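Local coordinates for N-acylglucosamine 2-epimerase (Marinomonas mediterranea, PDB 5X32), which catalyses the reversible isomerisation of D-mannose to D-fructose and, less efficiently, acts on D-lyxose, but does not use D-glucose, at residues T26-E31 with K75-H80; L143-F148 with G154-E159; S317-W322 with M382-E387; N346-H351 with R358-N363. One frame throughout, in Å; residues are numbered along the deposited sequence.

Contact 1 of 4, residues T26-E31 with K75-H80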
loop_
_atom_site.group_PDB
_atom_site.type_symbol
_atom_site.label_atom_id
_atom_site.label_comp_id
_atom_site.label_asym_id
_atom_site.label_seq_id
_atom_site.Cartn_x
_atom_site.Cartn_y
_atom_site.Cartn_z
ATOM N N THR A 26 3.428 2.909 -21.765
ATOM C CA THR A 26 2.231 2.138 -22.098
ATOM C C THR A 26 0.970 2.482 -21.280
ATOM O O THR A 26 -0.140 2.438 -21.812
ATOM C CB THR A 26 2.505 0.632 -21.921
ATOM O OG1 THR A 26 3.765 0.314 -22.518
ATOM C CG2 THR A 26 1.419 -0.208 -22.575
ATOM N N CYS A 27 1.121 2.812 -20.000
ATOM C CA CYS A 27 -0.057 3.014 -19.151
ATOM C C CYS A 27 -0.759 4.332 -19.441
ATOM O O CYS A 27 -1.888 4.555 -18.994
ATOM C CB CYS A 27 0.325 2.974 -17.675
ATOM S SG CYS A 27 1.489 4.267 -17.282
ATOM N N ILE A 28 -0.102 5.200 -20.203
ATOM C CA ILE A 28 -0.661 6.520 -20.478
ATOM C C ILE A 28 -1.807 6.417 -21.473
ATOM O O ILE A 28 -1.630 5.916 -22.583
ATOM C CB ILE A 28 0.392 7.472 -21.043
ATOM C CG1 ILE A 28 1.547 7.593 -20.057
ATOM C CG2 ILE A 28 -0.238 8.825 -21.377
ATOM C CD1 ILE A 28 1.128 8.188 -18.741
ATOM N N ASP A 29 -2.994 6.831 -21.048
ATOM C CA ASP A 29 -4.112 6.864 -21.977
ATOM C C ASP A 29 -4.210 8.282 -22.538
ATOM O O ASP A 29 -4.537 9.218 -21.811
ATOM C CB ASP A 29 -5.430 6.439 -21.313
ATOM C CG ASP A 29 -6.609 6.488 -22.286
ATOM O OD1 ASP A 29 -6.360 6.689 -23.497
ATOM O OD2 ASP A 29 -7.780 6.341 -21.857
ATOM N N PRO A 30 -3.928 8.437 -23.836
ATOM C CA PRO A 30 -3.884 9.767 -24.463
ATOM C C PRO A 30 -5.204 10.483 -24.254
ATOM O O PRO A 30 -5.211 11.697 -24.098
ATOM C CB PRO A 30 -3.644 9.436 -25.937
ATOM C CG PRO A 30 -2.872 8.138 -25.876
ATOM C CD PRO A 30 -3.628 7.377 -24.816
ATOM N N GLU A 31 -6.281 9.700 -24.157
ATOM C CA GLU A 31 -7.621 10.180 -23.803
ATOM C C GLU A 31 -7.790 10.679 -22.388
ATOM O O GLU A 31 -8.756 11.360 -22.103
ATOM C CB GLU A 31 -8.658 9.074 -24.000
ATOM C CG GLU A 31 -8.795 8.589 -25.405
ATOM C CD GLU A 31 -9.477 9.626 -26.265
ATOM O OE1 GLU A 31 -10.722 9.553 -26.401
ATOM O OE2 GLU A 31 -8.770 10.526 -26.783
ATOM N N LYS A 75 6.858 13.859 -14.066
ATOM C CA LYS A 75 6.005 14.890 -13.507
ATOM C C LYS A 75 4.815 15.124 -14.436
ATOM O O LYS A 75 3.688 15.346 -13.966
ATOM C CB LYS A 75 6.789 16.173 -13.289
ATOM C CG LYS A 75 6.101 17.187 -12.398
ATOM C CD LYS A 75 6.728 18.549 -12.635
ATOM C CE LYS A 75 5.924 19.689 -12.053
ATOM N NZ LYS A 75 6.585 20.972 -12.420
ATOM N N HIS A 76 5.048 15.038 -15.747
ATOM C CA HIS A 76 3.924 15.190 -16.667
ATOM C C HIS A 76 2.905 14.066 -16.524
ATOM O O HIS A 76 1.702 14.313 -16.500
ATOM C CB HIS A 76 4.392 15.239 -18.119
ATOM C CG HIS A 76 5.179 16.465 -18.462
ATOM N ND1 HIS A 76 5.900 16.583 -19.634
ATOM C CD2 HIS A 76 5.340 17.637 -17.800
ATOM C CE1 HIS A 76 6.480 17.768 -19.672
ATOM N NE2 HIS A 76 6.158 18.428 -18.571
ATOM N N ALA A 77 3.384 12.839 -16.353
ATOM C CA ALA A 77 2.474 11.708 -16.200
ATOM C C ALA A 77 1.725 11.791 -14.872
ATOM O O ALA A 77 0.541 11.426 -14.796
ATOM C CB ALA A 77 3.227 10.396 -16.317
ATOM N N ALA A 78 2.398 12.275 -13.830
ATOM C CA ALA A 78 1.745 12.420 -12.526
ATOM C C ALA A 78 0.634 13.457 -12.605
ATOM O O ALA A 78 -0.452 13.263 -12.051
ATOM C CB ALA A 78 2.752 12.803 -11.436
ATOM N N VAL A 79 0.916 14.566 -13.287
ATOM C CA VAL A 79 -0.080 15.621 -13.473
ATOM C C VAL A 79 -1.244 15.159 -14.358
ATOM O O VAL A 79 -2.413 15.438 -14.068
ATOM C CB VAL A 79 0.569 16.889 -14.054
ATOM C CG1 VAL A 79 -0.451 17.735 -14.804
ATOM C CG2 VAL A 79 1.232 17.681 -12.929
ATOM N N HIS A 80 -0.927 14.461 -15.437
ATOM C CA HIS A 80 -1.957 13.839 -16.248
ATOM C C HIS A 80 -2.882 12.997 -15.346
ATOM O O HIS A 80 -4.125 13.089 -15.417
ATOM C CB HIS A 80 -1.301 13.001 -17.342
ATOM C CG HIS A 80 -2.268 12.261 -18.207
ATOM N ND1 HIS A 80 -1.936 11.089 -18.855
ATOM C CD2 HIS A 80 -3.559 12.512 -18.525
ATOM C CE1 HIS A 80 -2.978 10.650 -19.536
ATOM N NE2 HIS A 80 -3.975 11.497 -19.356
#
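Ile-28 and Ala-77 bring the two backbones nearest, their CA atoms 7.4 Å apart, where the irregular loop 26-31 passes beside helix 72-89. This is a loop-on-helix contact at the periphery of the (alpha/alpha)6 barrel characteristic of the N-acylglucosamine 2-epimerase family. Between the two segments there is no hydrogen bond, so side chains make most of the contact. Ile-28 does so with both branches. Its CG1 arm runs to CD1, which meets Ala-77 CB at 3.9 Å, while CG2, anti to the backbone N, approaches the imidazole of His-80 at its edge, 3.8 Å from CE1. The His-80 ring reaches the loop because its CG also stands anti to the backbone N (chi1 177°), carrying the imidazole out from the helix. There the same edge meets the carbonyl of Asp-29: Asp-29 O lies near the ring plane, 3.1 Å from His-80 CE1, in a polar contact that is not a hydrogen bond. With an alanine at His-80 the flank of Ile-28 CG2 would probably be left facing a gap, and the Asp-29 carbonyl would lose the ring edge that meets it. Phe-62 packs against Ala-77 and Cys-27, tying the contact to the preceding helix 52-69. The carboxylate of Asp-29 is engaged twice, OD2 in a salt bridge with Arg-50 and OD1 in an Asx turn. In that turn the Glu-31 N donates to Asp-29 OD1 over 3.1 Å, arriving from above the carboxylate plane, 68° out of it.

Contact 2 of 4, residues L143-F148 with G154-E159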
loop_
_atom_site.group_PDB
_atom_site.type_symbol
_atom_site.label_atom_id
_atom_site.label_comp_id
_atom_site.label_asym_id
_atom_site.label_seq_id
_atom_site.Cartn_x
_atom_site.Cartn_y
_atom_site.Cartn_z
ATOM N N LEU A 143 -13.877 15.633 4.376
ATOM C CA LEU A 143 -14.890 14.726 3.868
ATOM C C LEU A 143 -14.906 13.485 4.742
ATOM O O LEU A 143 -15.968 12.971 5.102
ATOM C CB LEU A 143 -14.601 14.361 2.423
ATOM C CG LEU A 143 -15.464 13.249 1.835
ATOM C CD1 LEU A 143 -16.919 13.644 1.762
ATOM C CD2 LEU A 143 -14.969 12.912 0.444
ATOM N N LEU A 144 -13.718 13.090 5.187
ATOM C CA LEU A 144 -13.575 11.856 5.920
ATOM C C LEU A 144 -14.057 12.121 7.328
ATOM O O LEU A 144 -14.868 11.353 7.875
ATOM C CB LEU A 144 -12.108 11.426 5.866
ATOM C CG LEU A 144 -11.715 10.456 4.752
ATOM C CD1 LEU A 144 -10.235 10.527 4.494
ATOM C CD2 LEU A 144 -12.106 9.038 5.161
ATOM N N GLU A 145 -13.678 13.289 7.843
ATOM C CA GLU A 145 -14.028 13.652 9.209
ATOM C C GLU A 145 -15.535 13.659 9.354
ATOM O O GLU A 145 -16.096 13.127 10.320
ATOM C CB GLU A 145 -13.433 15.014 9.585
ATOM C CG GLU A 145 -13.100 15.152 11.069
ATOM C CD GLU A 145 -12.056 14.146 11.554
ATOM O OE1 GLU A 145 -11.929 13.981 12.790
ATOM O OE2 GLU A 145 -11.352 13.528 10.712
ATOM N N THR A 146 -16.178 14.261 8.357
ATOM C CA THR A 146 -17.616 14.427 8.337
ATOM C C THR A 146 -18.320 13.092 8.180
ATOM O O THR A 146 -19.359 12.861 8.792
ATOM C CB THR A 146 -18.038 15.349 7.220
ATOM O OG1 THR A 146 -17.494 16.647 7.460
ATOM C CG2 THR A 146 -19.548 15.427 7.137
ATOM N N HIS A 147 -17.767 12.203 7.364
ATOM C CA HIS A 147 -18.556 11.026 7.024
ATOM C C HIS A 147 -18.008 9.695 7.548
ATOM O O HIS A 147 -18.776 8.759 7.750
ATOM C CB HIS A 147 -18.740 10.953 5.505
ATOM C CG HIS A 147 -19.629 12.022 4.940
ATOM N ND1 HIS A 147 -19.149 13.069 4.182
ATOM C CD2 HIS A 147 -20.976 12.160 4.955
ATOM C CE1 HIS A 147 -20.156 13.835 3.797
ATOM N NE2 HIS A 147 -21.276 13.301 4.251
ATOM N N PHE A 148 -16.696 9.587 7.756
ATOM C CA PHE A 148 -16.104 8.287 8.091
ATOM C C PHE A 148 -15.528 8.236 9.495
ATOM O O PHE A 148 -15.472 7.169 10.108
ATOM C CB PHE A 148 -15.014 7.898 7.088
ATOM C CG PHE A 148 -15.538 7.602 5.731
ATOM C CD1 PHE A 148 -15.832 6.299 5.361
ATOM C CD2 PHE A 148 -15.775 8.634 4.823
ATOM C CE1 PHE A 148 -16.345 6.026 4.096
ATOM C CE2 PHE A 148 -16.287 8.373 3.567
ATOM C CZ PHE A 148 -16.572 7.072 3.197
ATOM N N GLY A 154 -12.034 6.015 17.627
ATOM C CA GLY A 154 -10.749 6.503 17.175
ATOM C C GLY A 154 -10.358 5.818 15.886
ATOM O O GLY A 154 -9.169 5.696 15.581
ATOM N N LEU A 155 -11.360 5.380 15.126
ATOM C CA LEU A 155 -11.125 4.693 13.863
ATOM C C LEU A 155 -12.042 5.219 12.782
ATOM O O LEU A 155 -12.982 5.953 13.067
ATOM C CB LEU A 155 -11.329 3.189 14.036
ATOM C CG LEU A 155 -10.259 2.539 14.909
ATOM C CD1 LEU A 155 -10.614 1.108 15.298
ATOM C CD2 LEU A 155 -8.921 2.597 14.167
ATOM N N TYR A 156 -11.778 4.824 11.540
ATOM C CA TYR A 156 -12.653 5.147 10.419
ATOM C C TYR A 156 -13.455 3.912 10.036
ATOM O O TYR A 156 -12.923 2.796 9.997
ATOM C CB TYR A 156 -11.856 5.620 9.216
ATOM C CG TYR A 156 -11.161 6.946 9.359
ATOM C CD1 TYR A 156 -11.813 8.130 9.044
ATOM C CD2 TYR A 156 -9.839 7.015 9.781
ATOM C CE1 TYR A 156 -11.171 9.346 9.148
ATOM C CE2 TYR A 156 -9.188 8.227 9.892
ATOM C CZ TYR A 156 -9.860 9.389 9.573
ATOM O OH TYR A 156 -9.212 10.597 9.683
ATOM N N LEU A 157 -14.737 4.103 9.762
ATOM C CA LEU A 157 -15.531 3.018 9.211
ATOM C C LEU A 157 -15.174 2.768 7.724
ATOM O O LEU A 157 -14.360 3.485 7.129
ATOM C CB LEU A 157 -17.014 3.308 9.409
ATOM C CG LEU A 157 -17.613 4.551 8.776
ATOM C CD1 LEU A 157 -18.160 4.219 7.400
ATOM C CD2 LEU A 157 -18.690 5.038 9.680
ATOM N N ASP A 158 -15.762 1.744 7.123
ATOM C CA ASP A 158 -15.220 1.306 5.862
ATOM C C ASP A 158 -15.894 1.945 4.658
ATOM O O ASP A 158 -15.218 2.561 3.828
ATOM C CB ASP A 158 -15.299 -0.217 5.762
ATOM C CG ASP A 158 -14.709 -0.744 4.466
ATOM O OD1 ASP A 158 -13.765 -0.108 3.934
ATOM O OD2 ASP A 158 -15.175 -1.800 3.979
ATOM N N GLU A 159 -17.208 1.807 4.551
ATOM C CA GLU A 159 -17.876 2.315 3.367
ATOM C C GLU A 159 -19.274 2.867 3.627
ATOM O O GLU A 159 -20.021 2.366 4.474
ATOM C CB GLU A 159 -17.914 1.241 2.279
ATOM C CG GLU A 159 -18.745 0.036 2.603
ATOM C CD GLU A 159 -19.184 -0.693 1.354
ATOM O OE1 GLU A 159 -20.236 -0.323 0.779
ATOM O OE2 GLU A 159 -18.461 -1.622 0.939
#
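Leu-144, in the last turn of helix 133-147, lays its side chain across the Tyr-156 ring at about a right angle, with CB 4.0 Å from Tyr-156 CE1 and CD2 close to CD1 and CE1 of the phenol. One residue on, Glu-145 points its CB away from the strand, but a bend at chi2 (61°) brings the carboxylate back towards the phenol, the two planes almost perpendicular. OE2 and the Tyr-156 hydroxyl are not bonded to each other; Arg-198 joins the two side chains, through a salt bridge to Glu-145 OE1 and a weak hydrogen bond between NH1 and Tyr-156 OH. His-147 contributes mainly its backbone, O lying 4.2 Å from Leu-157 CD2. Phe-148 then carries most of the contact. Phe-148 O accepts from Leu-157 N at 3.2 Å, with an N-H...O angle of 162°, and also receives the CA-H of Tyr-156. Phe-148 CB rests on Tyr-156 CD1 at 3.8 Å, while the ring crosses Leu-157 and brings CD1 within 3.7 Å of Leu-157 CD1. The Leu-157 carbonyl lies at the edge of that ring. A helix thus turns back into an antiparallel hairpin, strands 149-150 and 155-160, with the Phe-148 carbonyl, just past the helix, bonded to the returning strand. Helix 112-127 covers Leu-144 and Phe-148, helix 193-212 packs on Tyr-156 and Leu-155, and strand 104-111 flanks 155-160 in the five-stranded sheet.

Contact 3 of 4, residues S317-W322 with M382-E387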
loop_
_atom_site.group_PDB
_atom_site.type_symbol
_atom_site.label_atom_id
_atom_site.label_comp_id
_atom_site.label_asym_id
_atom_site.label_seq_id
_atom_site.Cartn_x
_atom_site.Cartn_y
_atom_site.Cartn_z
ATOM N N SER A 317 7.081 -6.778 3.491
ATOM C CA SER A 317 7.891 -7.477 4.479
ATOM C C SER A 317 9.371 -7.141 4.360
ATOM O O SER A 317 10.041 -7.024 5.389
ATOM C CB SER A 317 7.688 -8.983 4.396
ATOM O OG SER A 317 6.366 -9.311 4.788
ATOM N N PHE A 318 9.918 -6.976 3.154
ATOM C CA PHE A 318 11.337 -6.617 3.153
ATOM C C PHE A 318 11.540 -5.128 3.526
ATOM O O PHE A 318 12.612 -4.750 4.022
ATOM C CB PHE A 318 12.039 -6.982 1.822
ATOM C CG PHE A 318 11.683 -6.122 0.635
ATOM C CD1 PHE A 318 12.089 -4.800 0.558
ATOM C CD2 PHE A 318 11.049 -6.682 -0.466
ATOM C CE1 PHE A 318 11.791 -4.017 -0.567
ATOM C CE2 PHE A 318 10.770 -5.926 -1.587
ATOM C CZ PHE A 318 11.133 -4.585 -1.637
ATOM N N ALA A 319 10.528 -4.281 3.325
ATOM C CA ALA A 319 10.653 -2.922 3.859
ATOM C C ALA A 319 10.689 -2.953 5.415
ATOM O O ALA A 319 11.549 -2.330 6.069
ATOM C CB ALA A 319 9.530 -2.058 3.370
ATOM N N ALA A 320 9.750 -3.702 5.987
ATOM C CA ALA A 320 9.641 -3.807 7.421
ATOM C C ALA A 320 10.956 -4.356 7.962
ATOM O O ALA A 320 11.496 -3.833 8.951
ATOM C CB ALA A 320 8.470 -4.689 7.804
ATOM N N ALA A 321 11.479 -5.388 7.295
ATOM C CA ALA A 321 12.726 -6.017 7.727
ATOM C C ALA A 321 13.868 -5.025 7.718
ATOM O O ALA A 321 14.690 -5.016 8.634
ATOM C CB ALA A 321 13.068 -7.207 6.851
ATOM N N TRP A 322 13.940 -4.203 6.667
ATOM C CA TRP A 322 15.053 -3.263 6.584
ATOM C C TRP A 322 14.987 -2.251 7.699
ATOM O O TRP A 322 16.010 -1.919 8.306
ATOM C CB TRP A 322 15.102 -2.528 5.252
ATOM C CG TRP A 322 16.349 -1.700 5.149
ATOM C CD1 TRP A 322 16.448 -0.349 5.269
ATOM C CD2 TRP A 322 17.686 -2.186 4.967
ATOM N NE1 TRP A 322 17.760 0.043 5.139
ATOM C CE2 TRP A 322 18.539 -1.068 4.955
ATOM C CE3 TRP A 322 18.239 -3.457 4.795
ATOM C CZ2 TRP A 322 19.913 -1.182 4.780
ATOM C CZ3 TRP A 322 19.603 -3.568 4.626
ATOM C CH2 TRP A 322 20.425 -2.439 4.618
ATOM N N MET A 382 7.696 -0.581 -5.538
ATOM C CA MET A 382 8.517 0.605 -5.656
ATOM C C MET A 382 8.546 1.382 -4.361
ATOM O O MET A 382 9.602 1.855 -3.965
ATOM C CB MET A 382 8.070 1.491 -6.811
ATOM C CG MET A 382 8.479 0.934 -8.147
ATOM S SD MET A 382 8.085 2.011 -9.525
ATOM C CE MET A 382 6.319 1.753 -9.643
ATOM N N GLY A 383 7.410 1.485 -3.688
ATOM C CA GLY A 383 7.367 2.125 -2.384
ATOM C C GLY A 383 8.338 1.489 -1.391
ATOM O O GLY A 383 9.093 2.202 -0.702
ATOM N N ALA A 384 8.358 0.158 -1.341
ATOM C CA ALA A 384 9.254 -0.539 -0.413
ATOM C C ALA A 384 10.700 -0.203 -0.719
ATOM O O ALA A 384 11.483 0.136 0.206
ATOM C CB ALA A 384 9.037 -2.066 -0.472
ATOM N N CYS A 385 11.044 -0.239 -2.013
ATOM C CA CYS A 385 12.395 0.126 -2.411
ATOM C C CYS A 385 12.721 1.570 -2.004
ATOM O O CYS A 385 13.801 1.822 -1.463
ATOM C CB CYS A 385 12.578 -0.043 -3.908
ATOM S SG CYS A 385 12.511 -1.739 -4.510
ATOM N N TYR A 386 11.785 2.498 -2.233
ATOM C CA TYR A 386 11.966 3.926 -1.913
ATOM C C TYR A 386 12.249 4.151 -0.439
ATOM O O TYR A 386 13.116 4.974 -0.075
ATOM C CB TYR A 386 10.733 4.739 -2.321
ATOM C CG TYR A 386 10.619 5.047 -3.807
ATOM C CD1 TYR A 386 11.720 5.463 -4.557
ATOM C CD2 TYR A 386 9.406 4.886 -4.465
ATOM C CE1 TYR A 386 11.596 5.736 -5.925
ATOM C CE2 TYR A 386 9.281 5.136 -5.810
ATOM C CZ TYR A 386 10.372 5.563 -6.533
ATOM O OH TYR A 386 10.204 5.807 -7.860
ATOM N N GLU A 387 11.529 3.426 0.417
ATOM C CA GLU A 387 11.745 3.642 1.828
ATOM C C GLU A 387 13.039 3.008 2.307
ATOM O O GLU A 387 13.704 3.589 3.168
ATOM C CB GLU A 387 10.571 3.146 2.668
ATOM C CG GLU A 387 10.639 3.785 4.037
ATOM C CD GLU A 387 9.525 4.771 4.241
ATOM O OE1 GLU A 387 8.709 4.956 3.308
ATOM O OE2 GLU A 387 9.540 5.456 5.285
#
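Phe-318 directs the far end of its ring at Ala-384, CE1 and CZ both meeting the methyl, with Phe-318 CE1 to Ala-384 CB at 3.4 Å. The approach is oblique to the ring. Cys-385 N, by contrast, lies near the ring plane at the edge, and Cys-385 SG is 4.3 Å from Phe-318 CZ. The ring reaches across because CG sits between the backbone N and the carbonyl carbon (chi1 72°), turning a side chain whose CB does not itself face the partner helix. Ala-319 does face it: its CB and that of Ala-384 point at each other, 3.9 Å apart. With alanines meeting in this way, the helices approach closely, their segment axes 8.9 Å apart and only 12° from parallel. Near-parallel neighbours of this kind are consistent with adjoining inner helices of an (alpha/alpha)6 barrel, whose outer helices run the opposite way. His-380, a probable proton donor/acceptor by similarity, is on the same helix as Ala-384, its side chain about 6 Å away. Helix 331-347 packs on the contact through Trp-341, which meets Phe-318 and Cys-385, while helix 249-265 packs on Ala-319 and helix 9-23 on Cys-385.

Contact 4 of 4, residues N346-H351 with R358-N363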
loop_
_atom_site.group_PDB
_atom_site.type_symbol
_atom_site.label_atom_id
_atom_site.label_comp_id
_atom_site.label_asym_id
_atom_site.label_seq_id
_atom_site.Cartn_x
_atom_site.Cartn_y
_atom_site.Cartn_z
ATOM N N ASN A 346 14.181 -14.530 -7.533
ATOM C CA ASN A 346 14.062 -15.839 -8.172
ATOM C C ASN A 346 12.638 -16.214 -8.623
ATOM O O ASN A 346 12.473 -17.169 -9.370
ATOM C CB ASN A 346 14.594 -16.946 -7.230
ATOM C CG ASN A 346 16.080 -16.824 -6.978
ATOM O OD1 ASN A 346 16.817 -16.349 -7.828
ATOM N ND2 ASN A 346 16.526 -17.249 -5.816
ATOM N N HIS A 347 11.604 -15.524 -8.145
ATOM C CA HIS A 347 10.242 -15.968 -8.477
ATOM C C HIS A 347 9.164 -14.889 -8.759
ATOM O O HIS A 347 8.170 -15.175 -9.438
ATOM C CB HIS A 347 9.742 -16.871 -7.347
ATOM C CG HIS A 347 10.616 -18.060 -7.115
ATOM N ND1 HIS A 347 10.585 -19.173 -7.926
ATOM C CD2 HIS A 347 11.571 -18.294 -6.185
ATOM C CE1 HIS A 347 11.473 -20.050 -7.494
ATOM N NE2 HIS A 347 12.086 -19.537 -6.442
ATOM N N MET A 348 9.331 -13.677 -8.228
ATOM C CA MET A 348 8.281 -12.676 -8.315
ATOM C C MET A 348 8.549 -11.678 -9.414
ATOM O O MET A 348 7.625 -11.048 -9.939
ATOM C CB MET A 348 8.120 -11.914 -6.992
ATOM C CG MET A 348 7.790 -12.762 -5.779
ATOM S SD MET A 348 6.289 -13.720 -5.985
ATOM C CE MET A 348 5.027 -12.515 -5.760
ATOM N N ILE A 349 9.818 -11.487 -9.727
ATOM C CA ILE A 349 10.198 -10.393 -10.601
ATOM C C ILE A 349 10.423 -10.818 -12.047
ATOM O O ILE A 349 11.305 -11.618 -12.327
ATOM C CB ILE A 349 11.443 -9.731 -10.044
ATOM C CG1 ILE A 349 11.080 -9.084 -8.706
ATOM C CG2 ILE A 349 11.987 -8.719 -11.004
ATOM C CD1 ILE A 349 12.247 -8.571 -7.922
ATOM N N ASP A 350 9.640 -10.259 -12.970
ATOM C CA ASP A 350 9.782 -10.593 -14.397
ATOM C C ASP A 350 11.018 -9.886 -14.943
ATOM O O ASP A 350 11.023 -8.664 -15.127
ATOM C CB ASP A 350 8.533 -10.188 -15.193
ATOM C CG ASP A 350 8.578 -10.635 -16.663
ATOM O OD1 ASP A 350 9.680 -10.841 -17.208
ATOM O OD2 ASP A 350 7.500 -10.790 -17.280
ATOM N N HIS A 351 12.054 -10.679 -15.203
ATOM C CA HIS A 351 13.358 -10.175 -15.623
ATOM C C HIS A 351 13.421 -9.856 -17.099
ATOM O O HIS A 351 14.373 -9.225 -17.550
ATOM C CB HIS A 351 14.455 -11.178 -15.262
ATOM C CG HIS A 351 14.641 -11.336 -13.791
ATOM N ND1 HIS A 351 15.183 -10.344 -13.004
ATOM C CD2 HIS A 351 14.305 -12.345 -12.953
ATOM C CE1 HIS A 351 15.199 -10.747 -11.746
ATOM N NE2 HIS A 351 14.676 -11.959 -11.689
ATOM N N ARG A 358 2.226 -10.886 -9.930
ATOM C CA ARG A 358 1.306 -10.569 -8.853
ATOM C C ARG A 358 1.210 -11.716 -7.849
ATOM O O ARG A 358 1.194 -11.500 -6.633
ATOM C CB ARG A 358 -0.078 -10.255 -9.418
ATOM C CG ARG A 358 -1.075 -9.847 -8.378
ATOM C CD ARG A 358 -2.454 -9.708 -8.960
ATOM N NE ARG A 358 -3.425 -9.948 -7.906
ATOM C CZ ARG A 358 -4.068 -11.100 -7.711
ATOM N NH1 ARG A 358 -3.886 -12.124 -8.530
ATOM N NH2 ARG A 358 -4.915 -11.217 -6.695
ATOM N N ILE A 359 1.175 -12.940 -8.353
ATOM C CA ILE A 359 0.858 -14.057 -7.489
ATOM C C ILE A 359 1.328 -15.402 -8.019
ATOM O O ILE A 359 1.108 -15.732 -9.175
ATOM C CB ILE A 359 -0.657 -14.097 -7.251
ATOM C CG1 ILE A 359 -1.049 -15.297 -6.386
ATOM C CG2 ILE A 359 -1.388 -14.090 -8.576
ATOM C CD1 ILE A 359 -2.544 -15.471 -6.227
ATOM N N LEU A 360 1.970 -16.179 -7.148
ATOM C CA LEU A 360 2.331 -17.574 -7.431
ATOM C C LEU A 360 1.583 -18.517 -6.519
ATOM O O LEU A 360 1.052 -18.092 -5.482
ATOM C CB LEU A 360 3.829 -17.790 -7.270
ATOM C CG LEU A 360 4.669 -16.703 -7.919
ATOM C CD1 LEU A 360 6.118 -16.839 -7.561
ATOM C CD2 LEU A 360 4.487 -16.825 -9.411
ATOM N N ASP A 361 1.505 -19.788 -6.906
ATOM C CA ASP A 361 0.931 -20.812 -6.017
ATOM C C ASP A 361 1.978 -21.338 -5.011
ATOM O O ASP A 361 3.139 -20.898 -5.030
ATOM C CB ASP A 361 0.334 -21.965 -6.841
ATOM C CG ASP A 361 1.393 -22.760 -7.639
ATOM O OD1 ASP A 361 2.618 -22.556 -7.438
ATOM O OD2 ASP A 361 0.982 -23.586 -8.493
ATOM N N GLU A 362 1.568 -22.291 -4.167
ATOM C CA GLU A 362 2.483 -23.105 -3.337
ATOM C C GLU A 362 3.850 -23.358 -3.942
ATOM O O GLU A 362 4.871 -23.202 -3.276
ATOM C CB GLU A 362 1.856 -24.458 -3.020
ATOM C CG GLU A 362 0.840 -24.377 -1.927
ATOM C CD GLU A 362 0.119 -25.684 -1.653
ATOM O OE1 GLU A 362 -0.149 -26.439 -2.614
ATOM O OE2 GLU A 362 -0.183 -25.952 -0.464
ATOM N N ASN A 363 3.847 -23.749 -5.212
ATOM C CA ASN A 363 5.035 -24.272 -5.863
ATOM C C ASN A 363 5.768 -23.221 -6.667
ATOM O O ASN A 363 6.623 -23.546 -7.485
ATOM C CB ASN A 363 4.639 -25.445 -6.744
ATOM C CG ASN A 363 3.538 -26.286 -6.111
ATOM O OD1 ASN A 363 3.759 -26.981 -5.106
ATOM N ND2 ASN A 363 2.334 -26.200 -6.675
#
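Leu-360 pushes its CD1 methyl into the angle between Met-348 and His-347, overlapping the sulfur of the one and the backbone of the other. Met-348 SD is 3.5 Å from Leu-360 CD1, and the two side chains cross at a slant. The thioether reaches there by bending at both chi2 and chi3 (-57° and -76°), which folds the chain back and leaves Met-348 CE 4.1 Å from Arg-358 O. On the other flank, Leu-360 CD1 lies 3.6 Å from His-347 CB, and the carbonyl O of His-347 comes close to the same methyl. Shortened to an alanine, Leu-360 would probably leave a gap beside the Met-348 sulfur and His-347 CB, with the bent thioether less firmly held on that side. The segments lie on either side of the short connection between helix 331-347 and strand 359-360, an edge strand of a three-stranded antiparallel sheet. Backbone bonds of Leu-360 with Lys-309 and of Arg-358 with Phe-311 join 358-363 to strand 304-310 and to the start of helix 311-328. Met-348 in turn is packed by Phe-343, Phe-311 and Trp-356. Across the contact itself no hydrogen bond or salt bridge links the segments: the leucine's branched end, the thioether and His-347 make most of it. The contact thus relies on van der Waals fit, with backbone bonds to neighbouring residues supplying the directional hold.

How the contacts relate
Contact 3 is the core case, with every touching residue buried and two near-parallel helices meeting through alanines and a phenylalanine ring. Contacts 1, 2 and 4 lie farther out and are only partly buried, the first a loop on a helix, the other two helix ends folding onto strands. Of the four, only contact 2 uses a hydrogen bond between its own segments; contact 1 sets a histidine edge against a carbonyl, contact 3 joins apolar side chains, and contact 4 sets a leucine against a thioether and a carbonyl. Contacts 3 and 4 are neighbours, their centres about 18 Å apart, and both involve the run from helix 311-328 to helix 379-390. Contact 2 lies on the opposite side of the chain's centre from both.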